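Local coordinates for protein ferulic acid decarboxylase 1 (Candida dubliniensis, PDB 4ZAD) that probably catalyses the reversible decarboxylation of cinnamic, p-coumaric and ferulic acids to their vinyl derivatives, using prenylated FMN and manganese, at residues A[165-169]-A[170-174]; A[197-200]-A[201-205]; A[103-106]-A[107-111]; A[326-329]-A[330-333]. All blocks are in the same frame, centred on the assembly; numbering follows the deposited sequence.

Interaction 1 (A[165-169]-A[170-174]); sequences LQTPD and KSWTN. With MN (manganese (II) ion), chain C; 4LU (1-deoxy-5-O-phosphono-1-(3,3,4,5-tetramethyl-9,11-dioxo-2,3,8,9,10,11-hexahydro-7H-quinolino[1,8-fg]pteridin-12-ium-7-y l)-D-ribitol), chain E.
Q166 and T173 face each other near the tip of an antiparallel beta hairpin, where strand 162-166 turns back as strand 173-176. They form a non-hydrogen-bonded pair, and their side chains make the link: Q166 NE2 gives a nearly straight bond (171°) to T173 OG1 at 3.2 Å, with the hydroxyl lying in the glutamine amide plane. Q166 can span this gap because its chain is extended, CG anti to the backbone N (chi1 -174°). Next to this pair, L165 and N174 exchange two backbone bonds, and T167 N closes the loop on W172 O at 3.1 Å.

T167 to K170 is a type I turn, held by T167 O and K170 N at 3.0 Å; K170, its last residue, is left-handed (phi 67°). D169 organises the turn, since its OD1 accepts from S171 N at 3.0 Å, an Asx turn, as well as from S171 OG at 2.8 Å and T167 OG1 at 3.1 Å. Aspartate is short enough to reach the N-H two residues on, and serine and threonine add hydroxyls. In strand 173-176, N174 binds the manganese ion through OD1 at 2.1 Å, while its ND2 donates to the cofactor phosphate atom O2P; E240 also binds the metal.

Helix 197-207 lies beside the hairpin: P168 rests on A204 and W205, W205 NE1 bonds Q166 O, and W172 meets H197 edge-to-face.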
loop_
_atom_site.group_PDB
_atom_site.type_symbol
_atom_site.label_atom_id
_atom_site.label_comp_id
_atom_site.label_asym_id
_atom_site.label_seq_id
_atom_site.Cartn_x
_atom_site.Cartn_y
_atom_site.Cartn_z
ATOM N N LEU A 165 -12.768 0.151 -36.212
ATOM C CA LEU A 165 -12.130 0.872 -37.311
ATOM C C LEU A 165 -11.370 -0.154 -38.115
ATOM O O LEU A 165 -10.807 -1.084 -37.549
ATOM C CB LEU A 165 -11.176 1.965 -36.789
ATOM C CG LEU A 165 -11.661 3.432 -36.603
ATOM C CD1 LEU A 165 -13.153 3.555 -36.302
ATOM C CD2 LEU A 165 -10.907 4.162 -35.492
ATOM N N GLN A 166 -11.375 0.014 -39.441
ATOM C CA GLN A 166 -10.688 -0.872 -40.391
ATOM C C GLN A 166 -9.731 -0.067 -41.276
ATOM O O GLN A 166 -10.047 1.047 -41.672
ATOM C CB GLN A 166 -11.738 -1.536 -41.267
ATOM C CG GLN A 166 -11.215 -2.612 -42.230
ATOM C CD GLN A 166 -12.336 -3.205 -43.054
ATOM O OE1 GLN A 166 -12.738 -2.648 -44.095
ATOM N NE2 GLN A 166 -12.864 -4.330 -42.592
ATOM N N THR A 167 -8.560 -0.617 -41.566
ATOM C CA THR A 167 -7.566 0.031 -42.442
ATOM C C THR A 167 -8.098 0.138 -43.887
ATOM O O THR A 167 -8.996 -0.601 -44.271
ATOM C CB THR A 167 -6.207 -0.748 -42.431
ATOM O OG1 THR A 167 -6.446 -2.114 -42.752
ATOM C CG2 THR A 167 -5.540 -0.683 -41.083
ATOM N N PRO A 168 -7.574 1.078 -44.691
ATOM C CA PRO A 168 -8.143 1.227 -46.064
ATOM C C PRO A 168 -8.059 -0.044 -46.915
ATOM O O PRO A 168 -9.033 -0.405 -47.568
ATOM C CB PRO A 168 -7.322 2.366 -46.682
ATOM C CG PRO A 168 -6.589 3.036 -45.543
ATOM C CD PRO A 168 -6.517 2.068 -44.397
ATOM N N ASP A 169 -6.927 -0.745 -46.842
ATOM C CA ASP A 169 -6.738 -2.016 -47.568
ATOM C C ASP A 169 -7.477 -3.217 -46.971
ATOM O O ASP A 169 -7.314 -4.333 -47.483
ATOM C CB ASP A 169 -5.223 -2.343 -47.770
ATOM C CG ASP A 169 -4.453 -2.713 -46.464
ATOM O OD1 ASP A 169 -5.033 -2.966 -45.372
ATOM O OD2 ASP A 169 -3.201 -2.773 -46.554
ATOM N N LYS A 170 -8.233 -3.011 -45.888
ATOM C CA LYS A 170 -9.005 -4.082 -45.224
ATOM C C LYS A 170 -8.188 -5.206 -44.520
ATOM O O LYS A 170 -8.747 -6.219 -44.152
ATOM C CB LYS A 170 -10.011 -4.732 -46.204
ATOM C CG LYS A 170 -10.994 -3.758 -46.911
ATOM C CD LYS A 170 -12.041 -4.482 -47.803
ATOM C CE LYS A 170 -13.166 -3.530 -48.323
ATOM N NZ LYS A 170 -13.984 -4.045 -49.538
ATOM N N SER A 171 -6.896 -5.028 -44.308
ATOM C CA SER A 171 -6.071 -6.083 -43.721
ATOM C C SER A 171 -6.144 -6.138 -42.178
ATOM O O SER A 171 -5.698 -7.106 -41.560
ATOM C CB SER A 171 -4.611 -5.931 -44.183
ATOM O OG SER A 171 -4.008 -4.796 -43.586
ATOM N N TRP A 172 -6.719 -5.125 -41.546
ATOM C CA TRP A 172 -6.706 -5.067 -40.085
ATOM C C TRP A 172 -7.969 -4.402 -39.588
ATOM O O TRP A 172 -8.230 -3.252 -39.933
ATOM C CB TRP A 172 -5.466 -4.294 -39.635
ATOM C CG TRP A 172 -5.378 -3.917 -38.180
ATOM C CD1 TRP A 172 -6.051 -4.469 -37.130
ATOM C CD2 TRP A 172 -4.517 -2.920 -37.625
ATOM N NE1 TRP A 172 -5.667 -3.864 -35.954
ATOM C CE2 TRP A 172 -4.723 -2.916 -36.235
ATOM C CE3 TRP A 172 -3.589 -2.037 -38.175
ATOM C CZ2 TRP A 172 -4.039 -2.072 -35.392
ATOM C CZ3 TRP A 172 -2.903 -1.222 -37.355
ATOM C CH2 TRP A 172 -3.130 -1.227 -35.964
ATOM N N THR A 173 -8.765 -5.131 -38.808
ATOM C CA THR A 173 -9.978 -4.558 -38.217
ATOM C C THR A 173 -9.777 -4.494 -36.740
ATOM O O THR A 173 -9.694 -5.543 -36.083
ATOM C CB THR A 173 -11.226 -5.407 -38.505
ATOM O OG1 THR A 173 -11.480 -5.405 -39.920
ATOM C CG2 THR A 173 -12.454 -4.851 -37.755
ATOM N N ASN A 174 -9.665 -3.280 -36.210
ATOM C CA ASN A 174 -9.335 -3.098 -34.806
ATOM C C ASN A 174 -10.582 -2.859 -33.962
ATOM O O ASN A 174 -11.452 -2.087 -34.350
ATOM C CB ASN A 174 -8.354 -1.942 -34.620
ATOM C CG ASN A 174 -7.671 -1.976 -33.269
ATOM O OD1 ASN A 174 -6.648 -2.649 -33.093
ATOM N ND2 ASN A 174 -8.237 -1.257 -32.298
HETATM MN MN MN C . -5.747 -3.423 -31.333
HETATM C C9 4LU E . -9.873 1.178 -21.219
HETATM C C8 4LU E . -11.097 0.853 -20.622
HETATM C C7 4LU E . -12.038 1.851 -20.330
HETATM C C10 4LU E . -8.509 3.859 -23.356
HETATM C C6 4LU E . -11.662 3.268 -20.599
HETATM N N3 4LU E . -8.280 6.246 -24.661
HETATM C C2 4LU E . -7.528 5.208 -25.045
HETATM C C13 4LU E . -13.648 4.279 -21.420
HETATM C C5 4LU E . -12.600 4.365 -20.336
HETATM C C1 4LU E . -10.766 5.838 -21.214
HETATM O O2 4LU E . -6.765 5.381 -26.004
HETATM N N1 4LU E . -7.637 4.022 -24.396
HETATM C C4 4LU E . -9.143 6.149 -23.629
HETATM O O4 4LU E . -9.780 7.202 -23.382
HETATM C C4A 4LU E . -9.281 4.966 -22.941
HETATM N N5 4LU E . -9.978 4.849 -21.525
HETATM C C3 4LU E . -12.024 5.662 -20.650
HETATM C C12 4LU E . -13.290 4.300 -18.977
HETATM C C5A 4LU E . -10.328 3.552 -21.190
HETATM C C7M 4LU E . -13.378 1.548 -19.711
HETATM C C8M 4LU E . -11.362 -0.608 -20.366
HETATM C C9A 4LU E . -9.543 2.472 -21.654
HETATM N N10 4LU E . -8.611 2.651 -22.735
HETATM C "C1'" 4LU E . -7.400 1.823 -22.832
HETATM C "C2'" 4LU E . -7.500 0.992 -24.112
HETATM O "O2'" 4LU E . -8.810 0.391 -24.167
HETATM C "C3'" 4LU E . -6.399 -0.073 -24.206
HETATM O "O3'" 4LU E . -5.107 0.565 -24.270
HETATM C "C4'" 4LU E . -6.578 -0.994 -25.432
HETATM O "O4'" 4LU E . -5.369 -1.727 -25.653
HETATM C "C5'" 4LU E . -6.870 -0.192 -26.711
HETATM O "O5'" 4LU E . -6.982 -0.993 -27.870
HETATM P P 4LU E . -5.843 -1.106 -28.971
HETATM O O2P 4LU E . -6.634 -1.887 -30.019
HETATM O O3P 4LU E . -4.710 -1.850 -28.232
HETATM O O1P 4LU E . -5.467 0.313 -29.345
HETATM O O HOH W 1 -4.375 -4.059 -29.605
HETATM O O HOH W 2 -4.683 -5.016 -32.670
#

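Interaction 2 (A[197-200]-A[201-205]); sequences HVKQ and VSDAW. With 4LU (1-deoxy-5-O-phosphono-1-(3,3,4,5-tetramethyl-9,11-dioxo-2,3,8,9,10,11-hexahydro-7H-quinolino[1,8-fg]pteridin-12-ium-7-y l)-D-ribitol), chain E.
V201 N bonds H197 O at 2.9 Å and D203 N bonds K199 O at 2.7 Å, the regular i to i+4 pattern that opens helix 197-207. On V198 O, between them, the backbone bond from S202 N is weak, and a side chain takes the stronger share: S202 OG, set between its own backbone N and carbonyl carbon (chi1 55°), donates to V198 O at 2.7 Å in the carbonyl plane, on a lone pair. Serine is small enough to fold back in this way. The same hydroxyl also meets R278.

One turn apart, K199 and D203 form a salt bridge. The lysine bends at chi2 and chi4 so that NZ comes to the syn lone pair of D203 OD2 at 3.1 Å. The stronger partner of NZ is N194 and that of D203 is R278, although the place of OD1, which meets R278, is doubtful.

H197 begins the helix, and its N donates to the phosphate atom O1P of the cofactor at 2.8 Å. Its ring lies beside the manganese and is probably a ligand, although the modelled ring turns CD2 to the metal, which leaves the ring orientation, and the weak bond from ND1 to Q200 OE1, doubtful. A phosphate at a helix N terminus meets an N-H that points outward and probably gains from the positive end of the helix dipole.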
loop_
_atom_site.group_PDB
_atom_site.type_symbol
_atom_site.label_atom_id
_atom_site.label_comp_id
_atom_site.label_asym_id
_atom_site.label_seq_id
_atom_site.Cartn_x
_atom_site.Cartn_y
_atom_site.Cartn_z
ATOM N N HIS A 197 -4.326 2.120 -31.155
ATOM C CA HIS A 197 -4.763 1.664 -32.451
ATOM C C HIS A 197 -5.828 2.520 -33.148
ATOM O O HIS A 197 -5.802 2.632 -34.364
ATOM C CB HIS A 197 -5.143 0.182 -32.393
ATOM C CG HIS A 197 -3.954 -0.705 -32.209
ATOM N ND1 HIS A 197 -2.674 -0.251 -32.426
ATOM C CD2 HIS A 197 -3.843 -2.009 -31.881
ATOM C CE1 HIS A 197 -1.821 -1.230 -32.216
ATOM N NE2 HIS A 197 -2.506 -2.310 -31.888
ATOM N N VAL A 198 -6.737 3.144 -32.401
ATOM C CA VAL A 198 -7.712 4.054 -33.045
ATOM C C VAL A 198 -6.975 5.108 -33.865
ATOM O O VAL A 198 -7.482 5.519 -34.901
ATOM C CB VAL A 198 -8.690 4.747 -32.070
ATOM C CG1 VAL A 198 -9.696 3.766 -31.523
ATOM C CG2 VAL A 198 -7.961 5.377 -30.951
ATOM N N LYS A 199 -5.782 5.516 -33.400
ATOM C CA LYS A 199 -4.911 6.450 -34.137
ATOM C C LYS A 199 -4.081 5.815 -35.244
ATOM O O LYS A 199 -4.052 6.330 -36.318
ATOM C CB LYS A 199 -3.953 7.170 -33.182
ATOM C CG LYS A 199 -2.968 8.082 -33.872
ATOM C CD LYS A 199 -2.865 9.424 -33.197
ATOM C CE LYS A 199 -2.084 10.433 -34.082
ATOM N NZ LYS A 199 -0.850 9.795 -34.666
ATOM N N GLN A 200 -3.377 4.720 -34.961
ATOM C CA GLN A 200 -2.669 3.960 -35.995
ATOM C C GLN A 200 -3.508 3.729 -37.242
ATOM O O GLN A 200 -3.072 4.030 -38.365
ATOM C CB GLN A 200 -2.134 2.623 -35.456
ATOM C CG GLN A 200 -0.847 2.820 -34.671
ATOM C CD GLN A 200 -0.172 1.541 -34.211
ATOM O OE1 GLN A 200 0.093 1.386 -33.010
ATOM N NE2 GLN A 200 0.119 0.632 -35.140
ATOM N N VAL A 201 -4.728 3.239 -37.021
ATOM C CA VAL A 201 -5.628 2.856 -38.107
ATOM C C VAL A 201 -6.118 4.082 -38.843
ATOM O O VAL A 201 -6.146 4.100 -40.057
ATOM C CB VAL A 201 -6.813 2.025 -37.609
ATOM C CG1 VAL A 201 -7.677 1.629 -38.770
ATOM C CG2 VAL A 201 -6.324 0.776 -36.905
ATOM N N SER A 202 -6.478 5.120 -38.111
ATOM C CA SER A 202 -6.976 6.312 -38.751
ATOM C C SER A 202 -5.821 7.082 -39.426
ATOM O O SER A 202 -6.083 7.811 -40.407
ATOM C CB SER A 202 -7.738 7.188 -37.754
ATOM O OG SER A 202 -6.960 7.501 -36.602
ATOM N N ASP A 203 -4.580 6.906 -38.911
ATOM C CA ASP A 203 -3.362 7.500 -39.486
ATOM C C ASP A 203 -3.221 7.009 -40.921
ATOM O O ASP A 203 -2.621 7.682 -41.735
ATOM C CB ASP A 203 -2.063 7.077 -38.763
ATOM C CG ASP A 203 -1.661 7.978 -37.594
ATOM O OD1 ASP A 203 -2.241 9.041 -37.389
ATOM O OD2 ASP A 203 -0.728 7.582 -36.841
ATOM N N ALA A 204 -3.734 5.805 -41.189
ATOM C CA ALA A 204 -3.622 5.183 -42.500
ATOM C C ALA A 204 -4.575 5.869 -43.466
ATOM O O ALA A 204 -4.248 6.064 -44.650
ATOM C CB ALA A 204 -3.906 3.690 -42.421
ATOM N N TRP A 205 -5.748 6.239 -42.973
ATOM C CA TRP A 205 -6.708 6.926 -43.800
ATOM C C TRP A 205 -6.227 8.321 -44.112
ATOM O O TRP A 205 -6.503 8.852 -45.179
ATOM C CB TRP A 205 -8.064 6.963 -43.128
ATOM C CG TRP A 205 -8.783 5.625 -43.177
ATOM C CD1 TRP A 205 -8.583 4.565 -42.353
ATOM C CD2 TRP A 205 -9.820 5.229 -44.087
ATOM N NE1 TRP A 205 -9.432 3.536 -42.682
ATOM C CE2 TRP A 205 -10.210 3.922 -43.733
ATOM C CE3 TRP A 205 -10.459 5.856 -45.156
ATOM C CZ2 TRP A 205 -11.182 3.225 -44.416
ATOM C CZ3 TRP A 205 -11.431 5.172 -45.841
ATOM C CH2 TRP A 205 -11.786 3.857 -45.474
HETATM C C9 4LU E . -9.873 1.178 -21.219
HETATM C C8 4LU E . -11.097 0.853 -20.622
HETATM C C7 4LU E . -12.038 1.851 -20.330
HETATM C C10 4LU E . -8.509 3.859 -23.356
HETATM C C6 4LU E . -11.662 3.268 -20.599
HETATM N N3 4LU E . -8.280 6.246 -24.661
HETATM C C2 4LU E . -7.528 5.208 -25.045
HETATM C C13 4LU E . -13.648 4.279 -21.420
HETATM C C5 4LU E . -12.600 4.365 -20.336
HETATM C C1 4LU E . -10.766 5.838 -21.214
HETATM O O2 4LU E . -6.765 5.381 -26.004
HETATM N N1 4LU E . -7.637 4.022 -24.396
HETATM C C4 4LU E . -9.143 6.149 -23.629
HETATM O O4 4LU E . -9.780 7.202 -23.382
HETATM C C4A 4LU E . -9.281 4.966 -22.941
HETATM N N5 4LU E . -9.978 4.849 -21.525
HETATM C C3 4LU E . -12.024 5.662 -20.650
HETATM C C12 4LU E . -13.290 4.300 -18.977
HETATM C C5A 4LU E . -10.328 3.552 -21.190
HETATM C C7M 4LU E . -13.378 1.548 -19.711
HETATM C C8M 4LU E . -11.362 -0.608 -20.366
HETATM C C9A 4LU E . -9.543 2.472 -21.654
HETATM N N10 4LU E . -8.611 2.651 -22.735
HETATM C "C1'" 4LU E . -7.400 1.823 -22.832
HETATM C "C2'" 4LU E . -7.500 0.992 -24.112
HETATM O "O2'" 4LU E . -8.810 0.391 -24.167
HETATM C "C3'" 4LU E . -6.399 -0.073 -24.206
HETATM O "O3'" 4LU E . -5.107 0.565 -24.270
HETATM C "C4'" 4LU E . -6.578 -0.994 -25.432
HETATM O "O4'" 4LU E . -5.369 -1.727 -25.653
HETATM C "C5'" 4LU E . -6.870 -0.192 -26.711
HETATM O "O5'" 4LU E . -6.982 -0.993 -27.870
HETATM P P 4LU E . -5.843 -1.106 -28.971
HETATM O O2P 4LU E . -6.634 -1.887 -30.019
HETATM O O3P 4LU E . -4.710 -1.850 -28.232
HETATM O O1P 4LU E . -5.467 0.313 -29.345
#

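Interaction 3 (A[103-106]-A[107-111]); sequences IDFL and VANRN
Two first torsions bring F105 and N109 together: the phenyl group leaves anti to its backbone nitrogen (chi1 -178°), while N109 keeps CG beside its own N (chi1 -77°), and one helical turn separates them. As a result N109 ND2 stands over one face of the F105 ring, 3.5 Å above its plane and displaced toward the rim, with the amide turned 54° from the ring. The ring does not hold the amide alone. ND2 also donates to F105 O at 2.9 Å in an almost straight line, with that oxygen in the amide plane, and N109 N reaches the same oxygen at 3.1 Å from the opposite face of the carbonyl. One acceptor thus receives both the main-chain and the side-chain N-H.

N109 is the first residue to leave helical torsions after helix 99-108, and asparagine suits such an exit because its short amide can turn back to a carbonyl of the last turn. Earlier in the helix, V107 N bonds I103 O at 3.0 Å and A108 N bonds D104 O at 2.7 Å, while I103 CG2 and V107 CG2 touch at 4.2 Å. L106 O receives Y243 OH.

Helix 240-247 meets this end of the helix through L247, which F105, L106 and N109 all touch. Helix 334-347 packs on L106 and V107, with K343 pairing with D104 and E341 with R110.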
loop_
_atom_site.group_PDB
_atom_site.type_symbol
_atom_site.label_atom_id
_atom_site.label_comp_id
_atom_site.label_asym_id
_atom_site.label_seq_id
_atom_site.Cartn_x
_atom_site.Cartn_y
_atom_site.Cartn_z
ATOM N N ILE A 103 -5.578 -14.386 -16.133
ATOM C CA ILE A 103 -4.396 -14.014 -16.926
ATOM C C ILE A 103 -3.772 -15.228 -17.612
ATOM O O ILE A 103 -3.391 -15.136 -18.779
ATOM C CB ILE A 103 -3.328 -13.267 -16.082
ATOM C CG1 ILE A 103 -3.873 -11.929 -15.569
ATOM C CG2 ILE A 103 -2.055 -13.043 -16.884
ATOM C CD1 ILE A 103 -2.974 -11.237 -14.631
ATOM N N ASP A 104 -3.680 -16.378 -16.937
ATOM C CA ASP A 104 -3.059 -17.550 -17.626
ATOM C C ASP A 104 -3.908 -18.019 -18.789
ATOM O O ASP A 104 -3.386 -18.471 -19.811
ATOM C CB ASP A 104 -2.712 -18.732 -16.681
ATOM C CG ASP A 104 -1.733 -18.334 -15.556
ATOM O OD1 ASP A 104 -0.919 -17.398 -15.777
ATOM O OD2 ASP A 104 -1.824 -18.946 -14.449
ATOM N N PHE A 105 -5.220 -17.892 -18.637
ATOM C CA PHE A 105 -6.135 -18.270 -19.697
ATOM C C PHE A 105 -5.952 -17.407 -20.966
ATOM O O PHE A 105 -5.922 -17.943 -22.084
ATOM C CB PHE A 105 -7.557 -18.236 -19.180
ATOM C CG PHE A 105 -8.576 -18.652 -20.200
ATOM C CD1 PHE A 105 -8.710 -19.984 -20.570
ATOM C CD2 PHE A 105 -9.404 -17.703 -20.800
ATOM C CE1 PHE A 105 -9.669 -20.371 -21.521
ATOM C CE2 PHE A 105 -10.352 -18.073 -21.765
ATOM C CZ PHE A 105 -10.492 -19.413 -22.124
ATOM N N LEU A 106 -5.812 -16.087 -20.788
ATOM C CA LEU A 106 -5.563 -15.166 -21.893
ATOM C C LEU A 106 -4.191 -15.464 -22.513
ATOM O O LEU A 106 -4.075 -15.659 -23.701
ATOM C CB LEU A 106 -5.644 -13.716 -21.438
ATOM C CG LEU A 106 -6.971 -13.167 -20.897
ATOM C CD1 LEU A 106 -6.733 -11.971 -19.940
ATOM C CD2 LEU A 106 -8.023 -12.797 -22.005
ATOM N N VAL A 107 -3.149 -15.501 -21.711
ATOM C CA VAL A 107 -1.838 -15.906 -22.211
ATOM C C VAL A 107 -1.909 -17.231 -22.984
ATOM O O VAL A 107 -1.388 -17.336 -24.097
ATOM C CB VAL A 107 -0.808 -15.993 -21.036
ATOM C CG1 VAL A 107 0.463 -16.737 -21.446
ATOM C CG2 VAL A 107 -0.509 -14.571 -20.518
ATOM N N ALA A 108 -2.585 -18.220 -22.407
ATOM C CA ALA A 108 -2.671 -19.555 -23.002
ATOM C C ALA A 108 -3.252 -19.492 -24.403
ATOM O O ALA A 108 -2.825 -20.237 -25.291
ATOM C CB ALA A 108 -3.497 -20.453 -22.148
ATOM N N ASN A 109 -4.206 -18.581 -24.601
ATOM C CA ASN A 109 -4.926 -18.474 -25.875
ATOM C C ASN A 109 -4.363 -17.420 -26.868
ATOM O O ASN A 109 -4.979 -17.138 -27.907
ATOM C CB ASN A 109 -6.422 -18.270 -25.598
ATOM C CG ASN A 109 -7.141 -19.584 -25.189
ATOM O OD1 ASN A 109 -7.679 -20.300 -26.041
ATOM N ND2 ASN A 109 -7.177 -19.874 -23.884
ATOM N N ARG A 110 -3.168 -16.907 -26.580
ATOM C CA ARG A 110 -2.487 -15.930 -27.448
ATOM C C ARG A 110 -1.727 -16.493 -28.669
ATOM O O ARG A 110 -1.389 -15.767 -29.568
ATOM C CB ARG A 110 -1.562 -14.999 -26.622
ATOM C CG ARG A 110 -2.285 -13.752 -26.078
ATOM C CD ARG A 110 -2.549 -12.712 -27.154
ATOM N NE ARG A 110 -1.344 -11.947 -27.411
ATOM C CZ ARG A 110 -0.527 -12.094 -28.461
ATOM N NH1 ARG A 110 -0.781 -12.956 -29.430
ATOM N NH2 ARG A 110 0.557 -11.337 -28.560
ATOM N N ASN A 111 -1.447 -17.773 -28.695
ATOM C CA ASN A 111 -0.892 -18.423 -29.880
ATOM C C ASN A 111 -1.901 -18.334 -31.034
ATOM O O ASN A 111 -2.965 -18.887 -30.935
ATOM C CB ASN A 111 -0.672 -19.873 -29.459
ATOM C CG ASN A 111 0.096 -20.697 -30.453
ATOM O OD1 ASN A 111 0.266 -20.341 -31.628
ATOM N ND2 ASN A 111 0.555 -21.858 -29.970
#

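Interaction 4 (A[326-329]-A[330-333]); sequences CTDE and THTL
D328 and T330 make the tightest part of this contact, which is largely buried, while C326 and T327 meet the other segment more loosely at its partly exposed start. OD1 of D328 receives T330 N at 2.7 Å. The amide comes from the anti side of the carboxylate, somewhat out of its plane. T330 OG1 also turns to OD1, sitting between its own backbone N and carbonyl carbon (chi1 58°), but the modelled 2.5 Å between T330 OG1 and D328 OD1 is too short to be taken at face value.

This is an N-cap: D328 stands just before helix 329-332 and its side chain satisfies an amide that has no earlier carbonyl in the helix to bond. Aspartate suits the position, being short enough to reach T330 N, and its negative charge probably interacts well with the positive end of the helix. Its main-chain O is used twice as well, by H331 N at 2.7 Å and T332 N at 3.0 Å. OD2 turns to R40 in a salt bridge and to G324 N. T330 also touches the prenylated flavin, so the capped turn forms part of the cofactor pocket, and the T330 side chain lies near E289, the probable proton donor.

On the looser side the two segments meet by van der Waals contact. C326 CB lies over one face of the H331 ring, 4.2 Å from its centroid, a CH-pi contact, while H331 NE2 bonds G324 O. T327, which follows a cis peptide bond, brings OG1 within 3.9 Å of T332 CG2, the two side chains crossing at about a right angle.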
loop_
_atom_site.group_PDB
_atom_site.type_symbol
_atom_site.label_atom_id
_atom_site.label_comp_id
_atom_site.label_asym_id
_atom_site.label_seq_id
_atom_site.Cartn_x
_atom_site.Cartn_y
_atom_site.Cartn_z
ATOM N N CYS A 326 -8.866 3.354 -7.149
ATOM C CA CYS A 326 -8.998 1.937 -7.347
ATOM C C CYS A 326 -10.064 1.505 -6.351
ATOM O O CYS A 326 -10.188 2.134 -5.298
ATOM C CB CYS A 326 -7.663 1.189 -7.177
ATOM S SG CYS A 326 -7.094 1.304 -5.505
ATOM N N THR A 327 -10.845 0.473 -6.704
ATOM C CA THR A 327 -10.610 -0.237 -7.991
ATOM C C THR A 327 -11.811 -0.297 -8.987
ATOM O O THR A 327 -12.957 -0.412 -8.583
ATOM C CB THR A 327 -9.772 -1.610 -7.821
ATOM O OG1 THR A 327 -10.361 -2.660 -8.605
ATOM C CG2 THR A 327 -9.631 -2.056 -6.399
ATOM N N ASP A 328 -11.516 -0.168 -10.286
ATOM C CA ASP A 328 -12.536 -0.047 -11.343
ATOM C C ASP A 328 -12.004 -0.618 -12.636
ATOM O O ASP A 328 -10.874 -1.060 -12.652
ATOM C CB ASP A 328 -13.087 1.399 -11.494
ATOM C CG ASP A 328 -12.104 2.403 -12.117
ATOM O OD1 ASP A 328 -11.787 2.329 -13.321
ATOM O OD2 ASP A 328 -11.716 3.353 -11.428
ATOM N N GLU A 329 -12.807 -0.651 -13.701
ATOM C CA GLU A 329 -12.365 -1.195 -14.998
ATOM C C GLU A 329 -11.063 -0.596 -15.496
ATOM O O GLU A 329 -10.341 -1.260 -16.231
ATOM C CB GLU A 329 -13.385 -0.964 -16.127
ATOM C CG GLU A 329 -14.761 -1.616 -15.967
ATOM C CD GLU A 329 -15.620 -0.941 -14.905
ATOM O OE1 GLU A 329 -15.509 0.296 -14.703
ATOM O OE2 GLU A 329 -16.406 -1.682 -14.278
ATOM N N THR A 330 -10.750 0.649 -15.163
ATOM C CA THR A 330 -9.477 1.202 -15.637
ATOM C C THR A 330 -8.331 0.626 -14.809
ATOM O O THR A 330 -7.174 0.989 -14.995
ATOM C CB THR A 330 -9.423 2.738 -15.610
ATOM O OG1 THR A 330 -9.665 3.229 -14.276
ATOM C CG2 THR A 330 -10.454 3.304 -16.541
ATOM N N HIS A 331 -8.656 -0.283 -13.892
ATOM C CA HIS A 331 -7.631 -1.007 -13.155
ATOM C C HIS A 331 -7.652 -2.511 -13.515
ATOM O O HIS A 331 -6.637 -3.088 -13.969
ATOM C CB HIS A 331 -7.784 -0.690 -11.658
ATOM C CG HIS A 331 -7.995 0.772 -11.397
ATOM N ND1 HIS A 331 -7.133 1.737 -11.879
ATOM C CD2 HIS A 331 -8.999 1.443 -10.786
ATOM C CE1 HIS A 331 -7.575 2.930 -11.534
ATOM N NE2 HIS A 331 -8.705 2.780 -10.869
ATOM N N THR A 332 -8.808 -3.132 -13.349
ATOM C CA THR A 332 -8.927 -4.556 -13.588
ATOM C C THR A 332 -8.715 -4.861 -15.067
ATOM O O THR A 332 -8.076 -5.869 -15.410
ATOM C CB THR A 332 -10.279 -5.069 -13.227
ATOM O OG1 THR A 332 -11.259 -4.299 -13.927
ATOM C CG2 THR A 332 -10.491 -5.016 -11.720
ATOM N N LEU A 333 -9.237 -4.008 -15.939
ATOM C CA LEU A 333 -9.122 -4.286 -17.354
ATOM C C LEU A 333 -7.909 -3.581 -17.962
ATOM O O LEU A 333 -7.186 -4.182 -18.750
ATOM C CB LEU A 333 -10.407 -3.914 -18.137
ATOM C CG LEU A 333 -11.679 -4.745 -17.948
ATOM C CD1 LEU A 333 -12.740 -4.277 -18.901
ATOM C CD2 LEU A 333 -11.392 -6.259 -18.149
#

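In the fold
Following the chain, interaction 3 comes first, at the end of helix 99-108, then the hairpin of interaction 1, the helix start of interaction 2, and finally the helix cap of interaction 4. Only interaction 1 closes a loop, that of the hairpin; the others are local helix turns or a cap, all in series, and none nest or cross. Interactions 1 and 2 touch, their centres about 9 Å apart, and meet the cofactor phosphate from strand 173-176 and helix 197-207 respectively. Interaction 4 reaches the same cofactor from residues 326-333, its centre about 26 Å from that of interaction 2. Interaction 3 touches none of the others; it packs against helices 240-247 and 334-347, the latter beginning just after interaction 4.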